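Local coordinates for DNA ligase D 3'-phosphoesterase domain-containing protein (Methanocella paludicola, PDB 5DMP) that probably removes 3'-phosphates and 3'-terminal ribonucleotides from DNA ends during archaeal non-homologous end-joining repair, acting as a phosphoesterase, at residues S38-P41 with K42-R45; Y82-L85 with R86-K89; S93-T96 with I97-Y101; T158-T161 with M162-A166. All blocks are in the same frame, centred on the assembly; numbering follows the deposited sequence.

In the fold
All four contacts are local turns or helix starts set around one antiparallel sheet, their centres 13 to 19 Å from that of the chain. Contacts 2 and 3 form a pair, their centres 8 Å apart: the chain leaves strand 72-84 through 82-89 and comes back at 93-96 to start helix 97-103, and the backbone N-H of Met95 bonds to Arg86 O. Contact 4 starts the last helix, 162-167, on the opposite side of the chain's centre, about 37 Å from contact 3 between centres. Its Met162 side chain lies about 10 Å from the bound oxido(dioxo)vanadium group and about 11 Å from the magnesium ion. Contact 1, the turn leading into strand 45-53, touches none of the others.

Contact 1 of 4, residues S38-P41 with K42-R45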
loop_
_atom_site.group_PDB
_atom_site.type_symbol
_atom_site.label_atom_id
_atom_site.label_comp_id
_atom_site.label_asym_id
_atom_site.label_seq_id
_atom_site.Cartn_x
_atom_site.Cartn_y
_atom_site.Cartn_z
ATOM N N SER A 38 -2.034 -2.268 -8.761
ATOM C CA SER A 38 -2.143 -2.207 -10.216
ATOM C C SER A 38 -2.539 -0.785 -10.586
ATOM O O SER A 38 -3.354 -0.137 -9.886
ATOM C CB SER A 38 -3.156 -3.270 -10.725
ATOM O OG SER A 38 -3.409 -3.067 -12.119
ATOM N N LEU A 39 -2.010 -0.286 -11.724
ATOM C CA LEU A 39 -2.411 1.036 -12.243
ATOM C C LEU A 39 -3.738 0.985 -12.960
ATOM O O LEU A 39 -4.316 2.040 -13.272
ATOM C CB LEU A 39 -1.341 1.535 -13.273
ATOM C CG LEU A 39 0.065 1.643 -12.697
ATOM C CD1 LEU A 39 1.107 2.057 -13.776
ATOM C CD2 LEU A 39 0.041 2.649 -11.542
ATOM N N ASP A 40 -4.233 -0.240 -13.254
ATOM C CA ASP A 40 -5.465 -0.418 -14.066
ATOM C C ASP A 40 -6.690 -0.467 -13.151
ATOM O O ASP A 40 -6.742 -1.348 -12.309
ATOM C CB ASP A 40 -5.330 -1.754 -14.818
ATOM C CG ASP A 40 -6.491 -2.026 -15.765
ATOM O OD1 ASP A 40 -7.567 -1.407 -15.661
ATOM O OD2 ASP A 40 -6.277 -2.869 -16.654
ATOM N N PRO A 41 -7.635 0.484 -13.255
ATOM C CA PRO A 41 -8.859 0.557 -12.439
ATOM C C PRO A 41 -9.817 -0.616 -12.609
ATOM O O PRO A 41 -10.733 -0.701 -11.841
ATOM C CB PRO A 41 -9.556 1.803 -12.898
ATOM C CG PRO A 41 -8.968 2.093 -14.270
ATOM C CD PRO A 41 -7.579 1.581 -14.268
ATOM N N LYS A 42 -9.588 -1.476 -13.612
ATOM C CA LYS A 42 -10.354 -2.738 -13.760
ATOM C C LYS A 42 -9.761 -3.915 -12.955
ATOM O O LYS A 42 -10.366 -5.000 -12.837
ATOM C CB LYS A 42 -10.421 -3.095 -15.268
ATOM C CG LYS A 42 -11.243 -2.123 -16.077
ATOM C CD LYS A 42 -11.696 -2.774 -17.371
ATOM C CE LYS A 42 -10.708 -2.503 -18.485
ATOM N NZ LYS A 42 -9.383 -3.167 -18.368
ATOM N N VAL A 43 -8.560 -3.758 -12.404
ATOM C CA VAL A 43 -7.949 -4.850 -11.721
ATOM C C VAL A 43 -8.268 -4.744 -10.230
ATOM O O VAL A 43 -8.083 -3.683 -9.610
ATOM C CB VAL A 43 -6.444 -4.876 -12.039
ATOM C CG1 VAL A 43 -5.688 -5.871 -11.149
ATOM C CG2 VAL A 43 -6.259 -5.233 -13.529
ATOM N N LYS A 44 -8.798 -5.835 -9.664
ATOM C CA LYS A 44 -9.100 -5.836 -8.247
ATOM C C LYS A 44 -7.959 -6.555 -7.581
ATOM O O LYS A 44 -7.707 -7.728 -7.886
ATOM C CB LYS A 44 -10.402 -6.627 -7.953
ATOM C CG LYS A 44 -11.678 -5.942 -8.421
ATOM C CD LYS A 44 -11.914 -4.632 -7.674
ATOM C CE LYS A 44 -13.328 -4.098 -7.935
ATOM N NZ LYS A 44 -13.629 -3.954 -9.400
ATOM N N ARG A 45 -7.300 -5.894 -6.635
ATOM C CA ARG A 45 -6.277 -6.613 -5.872
ATOM C C ARG A 45 -6.821 -6.939 -4.479
ATOM O O ARG A 45 -7.640 -6.174 -3.925
ATOM C CB ARG A 45 -5.046 -5.716 -5.718
ATOM C CG ARG A 45 -4.278 -5.567 -7.002
ATOM C CD ARG A 45 -3.664 -6.867 -7.381
ATOM N NE ARG A 45 -2.575 -6.471 -8.253
ATOM C CZ ARG A 45 -2.319 -6.960 -9.445
ATOM N NH1 ARG A 45 -3.080 -7.929 -9.940
ATOM N NH2 ARG A 45 -1.261 -6.485 -10.100
HETATM O O HOH W 1 -6.216 -1.563 -9.581
HETATM O O HOH W 2 -11.374 -2.609 -10.090
#
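Asp40 meets Lys42 and Val43 in a type I beta turn from Asp40 to Val43, within the loop joining strands 27-33 and 45-53. The backbone closes the turn through Val43 N, which donates to Asp40 O at 3.0 Å with an N-H...O angle of 164°. An ST turn precedes it, in which Ser38 OG accepts from Asp40 N.

Asp40 adds a second polar grip. A chi1 of -176° turns its carboxylate back beside the turn, CG opposite the backbone N, and OD1 takes the N-H of Lys42 at 2.9 Å from above the carboxylate plane. The Lys42 chain, bent at chi3 and chi4, curls back and brings NZ to 3.6 Å from Asp40 OD2, a salt bridge, so one carboxylate holds both the backbone and the side-chain end of the same residue.

Van der Waals packing is slight and centres on Val43. Its CG2 meets Asp40 CB, while its CB lies 3.5 Å from Ser38 OG and its CG1 against Ser38 CB. Ser38 CB also sits over one face of the Arg45 guanidinium, towards its rim; Arg45 NE itself bonds Gly36 O, and the Arg45 backbone pairs with Phe134 as strand 45-53 begins.

A water links the turn to the lysine that follows, donating to Pro41 O at 2.7 Å and accepting from Lys44 NZ at 2.7 Å.

Contact 2 of 4, residues Y82-L85 with R86-K89; sequences YRNL and REEK
Asn84 and Arg86 meet where strand 72-84 runs out into a short 3-10 turn, and the tight part of the contact lies around the Asn84 amide. Its CG stands anti to the backbone N (chi1 172°), which carries OD1 forward to accept the N-H of Arg86 at 2.9 Å; the bond is bent, at 141°, and the donor stands well above the amide plane. Arg86 CB packs against the same oxygen, and Glu87 CG lies 3.6 Å from ND2. The other amide atom is also engaged, since ND2 donates to Met95 O. With an alanine here, both amide bonds would be gone, and the start of the turn would probably be freer to shift against the returning chain. Backbone bonds continue the turn: Glu88 N donates to Leu85 O at 3.0 Å, while Glu87 N reaches Asn84 O only weakly.

The Glu88 side is looser and exposed. Glu88 extends back along the turn until OE2 comes to 3.8 Å from Arg83 NH1, a long salt bridge at the guanidinium edge with the two planes 45° apart; Leu85 CD2 lies 4.0 Å from the same oxygen. Arg83 has a second acidic partner, Glu111, at NE.

The Arg86 side chain instead turns inward and donates through NH1 to Gln103 OE1 and Lys105 O. The exit from strand 72-84 is thus tied to helix 97-103 and to the start of strand 105-111 beside it.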
loop_
_atom_site.group_PDB
_atom_site.type_symbol
_atom_site.label_atom_id
_atom_site.label_comp_id
_atom_site.label_asym_id
_atom_site.label_seq_id
_atom_site.Cartn_x
_atom_site.Cartn_y
_atom_site.Cartn_z
ATOM N N TYR A 82 -0.308 10.926 1.423
ATOM C CA TYR A 82 -1.581 10.763 0.714
ATOM C C TYR A 82 -2.547 11.814 1.194
ATOM O O TYR A 82 -2.315 12.431 2.244
ATOM C CB TYR A 82 -2.149 9.330 0.997
ATOM C CG TYR A 82 -2.641 9.124 2.411
ATOM C CD1 TYR A 82 -3.980 9.374 2.735
ATOM C CD2 TYR A 82 -1.772 8.632 3.420
ATOM C CE1 TYR A 82 -4.467 9.152 4.017
ATOM C CE2 TYR A 82 -2.246 8.438 4.724
ATOM C CZ TYR A 82 -3.548 8.696 5.018
ATOM O OH TYR A 82 -3.983 8.491 6.287
ATOM N N ARG A 83 -3.625 12.008 0.450
ATOM C CA ARG A 83 -4.671 12.944 0.823
ATOM C C ARG A 83 -5.958 12.131 0.892
ATOM O O ARG A 83 -6.215 11.237 0.068
ATOM C CB ARG A 83 -4.873 14.064 -0.258
ATOM C CG ARG A 83 -3.653 14.919 -0.499
ATOM C CD ARG A 83 -3.975 16.044 -1.486
ATOM N NE ARG A 83 -3.601 15.753 -2.894
ATOM C CZ ARG A 83 -4.513 15.541 -3.788
ATOM N NH1 ARG A 83 -5.813 15.514 -3.407
ATOM N NH2 ARG A 83 -4.159 15.390 -5.069
ATOM N N ASN A 84 -6.803 12.470 1.863
ATOM C CA ASN A 84 -8.039 11.716 2.030
ATOM C C ASN A 84 -9.111 12.367 1.118
ATOM O O ASN A 84 -9.567 13.480 1.415
ATOM C CB ASN A 84 -8.481 11.860 3.485
ATOM C CG ASN A 84 -9.865 11.270 3.714
ATOM O OD1 ASN A 84 -10.430 10.578 2.844
ATOM N ND2 ASN A 84 -10.393 11.504 4.899
ATOM N N LEU A 85 -9.533 11.674 0.047
ATOM C CA LEU A 85 -10.503 12.250 -0.893
ATOM C C LEU A 85 -11.884 12.396 -0.239
ATOM O O LEU A 85 -12.706 13.204 -0.714
ATOM C CB LEU A 85 -10.602 11.386 -2.163
ATOM C CG LEU A 85 -9.298 11.484 -2.989
ATOM C CD1 LEU A 85 -9.324 10.511 -4.127
ATOM C CD2 LEU A 85 -9.089 12.902 -3.477
ATOM N N ARG A 86 -12.148 11.606 0.802
ATOM C CA ARG A 86 -13.487 11.637 1.439
ATOM C C ARG A 86 -13.764 12.858 2.312
ATOM O O ARG A 86 -14.887 13.002 2.808
ATOM C CB ARG A 86 -13.822 10.312 2.145
ATOM C CG ARG A 86 -13.885 9.169 1.124
ATOM C CD ARG A 86 -14.370 7.874 1.699
ATOM N NE ARG A 86 -15.820 7.989 1.907
ATOM C CZ ARG A 86 -16.551 7.249 2.745
ATOM N NH1 ARG A 86 -16.010 6.278 3.478
ATOM N NH2 ARG A 86 -17.880 7.478 2.813
ATOM N N GLU A 87 -12.761 13.718 2.499
ATOM C CA GLU A 87 -12.944 15.092 3.064
ATOM C C GLU A 87 -13.421 16.101 2.058
ATOM O O GLU A 87 -13.917 17.192 2.440
ATOM C CB GLU A 87 -11.651 15.631 3.667
ATOM C CG GLU A 87 -11.234 14.966 4.960
ATOM C CD GLU A 87 -12.062 15.385 6.207
ATOM O OE1 GLU A 87 -11.590 15.095 7.331
ATOM O OE2 GLU A 87 -13.168 15.984 6.107
ATOM N N GLU A 88 -13.302 15.754 0.776
ATOM C CA GLU A 88 -13.728 16.665 -0.314
ATOM C C GLU A 88 -15.130 16.520 -0.775
ATOM O O GLU A 88 -15.408 16.286 -1.955
ATOM C CB GLU A 88 -12.760 16.546 -1.456
ATOM C CG GLU A 88 -11.336 16.757 -0.947
ATOM C CD GLU A 88 -10.392 17.089 -2.088
ATOM O OE1 GLU A 88 -10.831 17.817 -3.035
ATOM O OE2 GLU A 88 -9.240 16.601 -2.056
ATOM N N LYS A 89 -16.061 16.697 0.161
ATOM C CA LYS A 89 -17.441 16.311 -0.104
ATOM C C LYS A 89 -18.357 17.380 0.458
ATOM O O LYS A 89 -17.928 18.157 1.298
ATOM C CB LYS A 89 -17.744 14.966 0.568
ATOM C CG LYS A 89 -16.793 13.840 0.191
ATOM C CD LYS A 89 -17.285 13.100 -1.022
ATOM C CE LYS A 89 -16.223 12.089 -1.389
ATOM N NZ LYS A 89 -16.205 11.861 -2.856
#

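Contact 3 of 4, residues S93-T96 with I97-Y101; sequences SRMT and IEQSY
The backbone passes from an extended loop at Met95 into helix 97-103 with Thr96 as the N-cap, and Ser100 N donates to Thr96 O at 2.8 Å to close the first turn.

Thr96 and Gln99 form a capping box. Thr96 OG1 sits between its own N and carbonyl carbon (chi1 63°), where it accepts the N-H of Gln99 at 3.0 Å in a nearly straight bond (163°). In return the Gln99 chain, extended beyond CG, reaches back past the threonine, and OE1 takes Thr96 N at 2.8 Å with the donor tilted only 19° from the amide plane. The Gln99 CG comes close beside OG1, and OE1 also rests against Met95 CA. A valine in place of Thr96 lacks the hydroxyl, so the N-H of Gln99 would lose its acceptor and the helix start would probably be less firmly fixed.

Ser100 adds a third link: OG donates to Thr96 O at 2.9 Å, from the opposite face of the carbonyl to Ser100 N, and lies 3.6 Å from Met95 CB. At the outer side a water joins Thr96 OG1 at 2.9 Å and Glu98 OE1 weakly, while Glu98 OE2 accepts from Gly25 N.

Thr96 OG1 thus gives the first turn an acceptor for Gln99 N, and the return bond to Thr96 N restrains the Gln99 amide at OE1; a neutral glutamine does this without adding charge.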
loop_
_atom_site.group_PDB
_atom_site.type_symbol
_atom_site.label_atom_id
_atom_site.label_comp_id
_atom_site.label_asym_id
_atom_site.label_seq_id
_atom_site.Cartn_x
_atom_site.Cartn_y
_atom_site.Cartn_z
ATOM N N SER A 93 -21.386 14.430 3.931
ATOM C CA SER A 93 -20.789 13.295 3.239
ATOM C C SER A 93 -19.295 13.185 3.588
ATOM O O SER A 93 -18.615 12.306 3.092
ATOM C CB SER A 93 -20.886 13.458 1.740
ATOM O OG SER A 93 -22.049 12.847 1.272
ATOM N N ARG A 94 -18.786 14.137 4.358
ATOM C CA ARG A 94 -17.356 14.179 4.659
ATOM C C ARG A 94 -17.041 13.076 5.670
ATOM O O ARG A 94 -17.878 12.777 6.528
ATOM C CB ARG A 94 -16.969 15.520 5.210
ATOM C CG ARG A 94 -17.612 16.641 4.464
ATOM C CD ARG A 94 -16.550 17.627 4.106
ATOM N NE ARG A 94 -16.418 18.713 5.049
ATOM C CZ ARG A 94 -15.255 19.309 5.306
ATOM N NH1 ARG A 94 -14.128 18.879 4.733
ATOM N NH2 ARG A 94 -15.207 20.324 6.144
ATOM N N MET A 95 -15.885 12.428 5.513
ATOM C CA MET A 95 -15.456 11.317 6.355
ATOM C C MET A 95 -13.967 11.524 6.614
ATOM O O MET A 95 -13.206 11.687 5.643
ATOM C CB MET A 95 -15.684 9.984 5.628
ATOM C CG MET A 95 -17.129 9.575 5.529
ATOM S SD MET A 95 -18.035 9.215 7.082
ATOM C CE MET A 95 -19.594 8.666 6.360
ATOM N N THR A 96 -13.524 11.549 7.884
ATOM C CA THR A 96 -12.073 11.588 8.206
ATOM C C THR A 96 -11.477 10.240 7.787
ATOM O O THR A 96 -12.210 9.336 7.408
ATOM C CB THR A 96 -11.843 11.752 9.720
ATOM O OG1 THR A 96 -12.388 10.605 10.390
ATOM C CG2 THR A 96 -12.559 13.009 10.205
ATOM N N ILE A 97 -10.149 10.101 7.795
ATOM C CA ILE A 97 -9.544 8.855 7.382
ATOM C C ILE A 97 -9.902 7.741 8.365
ATOM O O ILE A 97 -10.162 6.602 7.968
ATOM C CB ILE A 97 -7.984 9.026 7.155
ATOM C CG1 ILE A 97 -7.396 7.846 6.319
ATOM C CG2 ILE A 97 -7.247 9.145 8.513
ATOM C CD1 ILE A 97 -7.955 7.727 4.871
ATOM N N GLU A 98 -9.941 8.073 9.678
ATOM C CA GLU A 98 -10.339 7.089 10.662
ATOM C C GLU A 98 -11.790 6.659 10.488
ATOM O O GLU A 98 -12.090 5.464 10.563
ATOM C CB GLU A 98 -10.029 7.563 12.121
ATOM C CG GLU A 98 -8.542 7.845 12.428
ATOM C CD GLU A 98 -8.058 9.232 11.966
ATOM O OE1 GLU A 98 -8.865 10.079 11.463
ATOM O OE2 GLU A 98 -6.822 9.484 12.101
ATOM N N GLN A 99 -12.687 7.610 10.230
ATOM C CA GLN A 99 -14.117 7.270 9.935
ATOM C C GLN A 99 -14.231 6.431 8.667
ATOM O O GLN A 99 -14.999 5.452 8.621
ATOM C CB GLN A 99 -14.972 8.513 9.711
ATOM C CG GLN A 99 -15.101 9.347 10.953
ATOM C CD GLN A 99 -15.843 10.633 10.732
ATOM O OE1 GLN A 99 -15.700 11.320 9.700
ATOM N NE2 GLN A 99 -16.618 11.010 11.750
ATOM N N SER A 100 -13.465 6.826 7.637
ATOM C CA SER A 100 -13.337 5.976 6.432
ATOM C C SER A 100 -12.902 4.549 6.730
ATOM O O SER A 100 -13.507 3.579 6.212
ATOM C CB SER A 100 -12.350 6.638 5.419
ATOM O OG SER A 100 -12.863 7.909 5.026
ATOM N N TYR A 101 -11.835 4.381 7.531
ATOM C CA TYR A 101 -11.329 3.064 7.819
ATOM C C TYR A 101 -12.406 2.256 8.583
ATOM O O TYR A 101 -12.721 1.104 8.210
ATOM C CB TYR A 101 -10.080 3.170 8.700
ATOM C CG TYR A 101 -9.510 1.830 9.070
ATOM C CD1 TYR A 101 -9.963 1.105 10.207
ATOM C CD2 TYR A 101 -8.468 1.300 8.335
ATOM C CE1 TYR A 101 -9.397 -0.137 10.523
ATOM C CE2 TYR A 101 -7.887 0.082 8.657
ATOM C CZ TYR A 101 -8.360 -0.633 9.722
ATOM O OH TYR A 101 -7.723 -1.835 9.898
HETATM O O HOH W 3 -11.672 10.672 13.180
#

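Contact 4 of 4, residues T158-T161 with M162-A166; sequences TGRT and MDEIA. With EDO (1,2-ethanediol), chain B.
Arg160 lies across Ile165 at the start of helix 162-167, the last helix of the chain. Its CB lies 3.7 Å from Glu164 OE1 and close to Ile165 CG1. CG passes near Glu164 CB and OE1, and CD leads into the bend at chi3 (-60°) that brings the guanidinium over Ile165. There CG1 packs on one guanidinium face, 3.8 Å from NE and CZ, towards the rim. NE donates to Thr158 OG1 at 3.1 Å, in the guanidinium plane; the same hydroxyl oxygen accepts from Arg160 N, an ST turn. At the tip NH2 meets Glu61 in a salt bridge and NH1 meets Glu168, which ties the loop to the chain's last modelled residue.

Thr161 is the N-cap, and with Glu164 it makes a capping box. Thr161 OG1 accepts from Glu164 N at 3.0 Å, while Glu164 OE1 takes Thr161 N at 2.9 Å from above the carboxylate plane. Ile165 N closes the turn on Thr161 O.

The two N-H groups between the box residues have a different partner: Met162 N donates to O2 of a 1,2-ethanediol, probably from the crystallisation liquor, at 2.8 Å, and Asp163 N to its O1 at 3.1 Å. Threonine, glutamate and diol thus supply acceptors for successive helix-start N-H groups, and the carboxylate of Glu164 would probably also interact favourably with the helix dipole.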
loop_
_atom_site.group_PDB
_atom_site.type_symbol
_atom_site.label_atom_id
_atom_site.label_comp_id
_atom_site.label_asym_id
_atom_site.label_seq_id
_atom_site.Cartn_x
_atom_site.Cartn_y
_atom_site.Cartn_z
ATOM N N THR A 158 16.935 3.478 -2.098
ATOM C CA THR A 158 18.348 3.254 -2.412
ATOM C C THR A 158 18.613 2.847 -3.852
ATOM O O THR A 158 19.785 2.732 -4.278
ATOM C CB THR A 158 18.922 2.129 -1.537
ATOM O OG1 THR A 158 18.202 0.905 -1.786
ATOM C CG2 THR A 158 18.831 2.459 -0.062
ATOM N N GLY A 159 17.570 2.547 -4.605
ATOM C CA GLY A 159 17.711 2.012 -5.967
ATOM C C GLY A 159 18.148 0.555 -6.024
ATOM O O GLY A 159 18.248 0.002 -7.113
ATOM N N ARG A 160 18.381 -0.082 -4.858
ATOM C CA ARG A 160 18.780 -1.513 -4.805
ATOM C C ARG A 160 17.733 -2.482 -5.291
ATOM O O ARG A 160 16.511 -2.255 -5.104
ATOM C CB ARG A 160 19.232 -1.946 -3.394
ATOM C CG ARG A 160 20.607 -1.346 -3.022
ATOM C CD ARG A 160 21.038 -1.719 -1.607
ATOM N NE ARG A 160 20.081 -1.253 -0.587
ATOM C CZ ARG A 160 20.144 -1.581 0.699
ATOM N NH1 ARG A 160 21.156 -2.363 1.192
ATOM N NH2 ARG A 160 19.187 -1.128 1.496
ATOM N N THR A 161 18.199 -3.623 -5.822
ATOM C CA THR A 161 17.319 -4.732 -6.078
ATOM C C THR A 161 17.045 -5.503 -4.781
ATOM O O THR A 161 17.757 -5.330 -3.790
ATOM C CB THR A 161 17.928 -5.750 -7.056
ATOM O OG1 THR A 161 19.122 -6.311 -6.443
ATOM C CG2 THR A 161 18.243 -5.095 -8.406
ATOM N N MET A 162 16.052 -6.410 -4.828
ATOM C CA MET A 162 15.799 -7.299 -3.681
ATOM C C MET A 162 17.033 -8.127 -3.318
ATOM O O MET A 162 17.396 -8.231 -2.166
ATOM C CB MET A 162 14.525 -8.163 -3.917
ATOM C CG MET A 162 14.064 -8.841 -2.627
ATOM S SD MET A 162 13.117 -7.597 -1.632
ATOM C CE MET A 162 12.258 -6.707 -2.829
ATOM N N ASP A 163 17.741 -8.647 -4.314
ATOM C CA ASP A 163 18.923 -9.471 -3.975
ATOM C C ASP A 163 20.069 -8.636 -3.387
ATOM O O ASP A 163 20.749 -9.077 -2.465
ATOM C CB ASP A 163 19.406 -10.230 -5.220
ATOM C CG ASP A 163 20.601 -11.155 -4.903
ATOM O OD1 ASP A 163 20.564 -11.877 -3.867
ATOM O OD2 ASP A 163 21.598 -11.147 -5.669
ATOM N N GLU A 164 20.260 -7.396 -3.864
ATOM C CA GLU A 164 21.205 -6.506 -3.191
ATOM C C GLU A 164 20.883 -6.198 -1.737
ATOM O O GLU A 164 21.815 -6.175 -0.871
ATOM C CB GLU A 164 21.401 -5.181 -3.958
ATOM C CG GLU A 164 22.169 -5.429 -5.252
ATOM C CD GLU A 164 21.968 -4.353 -6.343
ATOM O OE1 GLU A 164 21.068 -3.493 -6.251
ATOM O OE2 GLU A 164 22.712 -4.420 -7.362
ATOM N N ILE A 165 19.584 -5.988 -1.441
ATOM C CA ILE A 165 19.181 -5.760 -0.043
ATOM C C ILE A 165 19.471 -7.049 0.803
ATOM O O ILE A 165 20.068 -6.958 1.859
ATOM C CB ILE A 165 17.678 -5.336 0.088
ATOM C CG1 ILE A 165 17.500 -3.987 -0.647
ATOM C CG2 ILE A 165 17.230 -5.200 1.558
ATOM C CD1 ILE A 165 16.009 -3.733 -0.880
ATOM N N ALA A 166 19.078 -8.200 0.286
ATOM C CA ALA A 166 19.289 -9.520 0.989
ATOM C C ALA A 166 20.821 -9.700 1.257
ATOM O O ALA A 166 21.212 -10.024 2.373
ATOM C CB ALA A 166 18.705 -10.673 0.169
HETATM C C1 EDO B . 15.644 -8.521 -8.231
HETATM O O1 EDO B . 16.574 -9.003 -7.206
HETATM C C2 EDO B . 14.334 -7.980 -7.659
HETATM O O2 EDO B . 14.446 -6.639 -7.109
#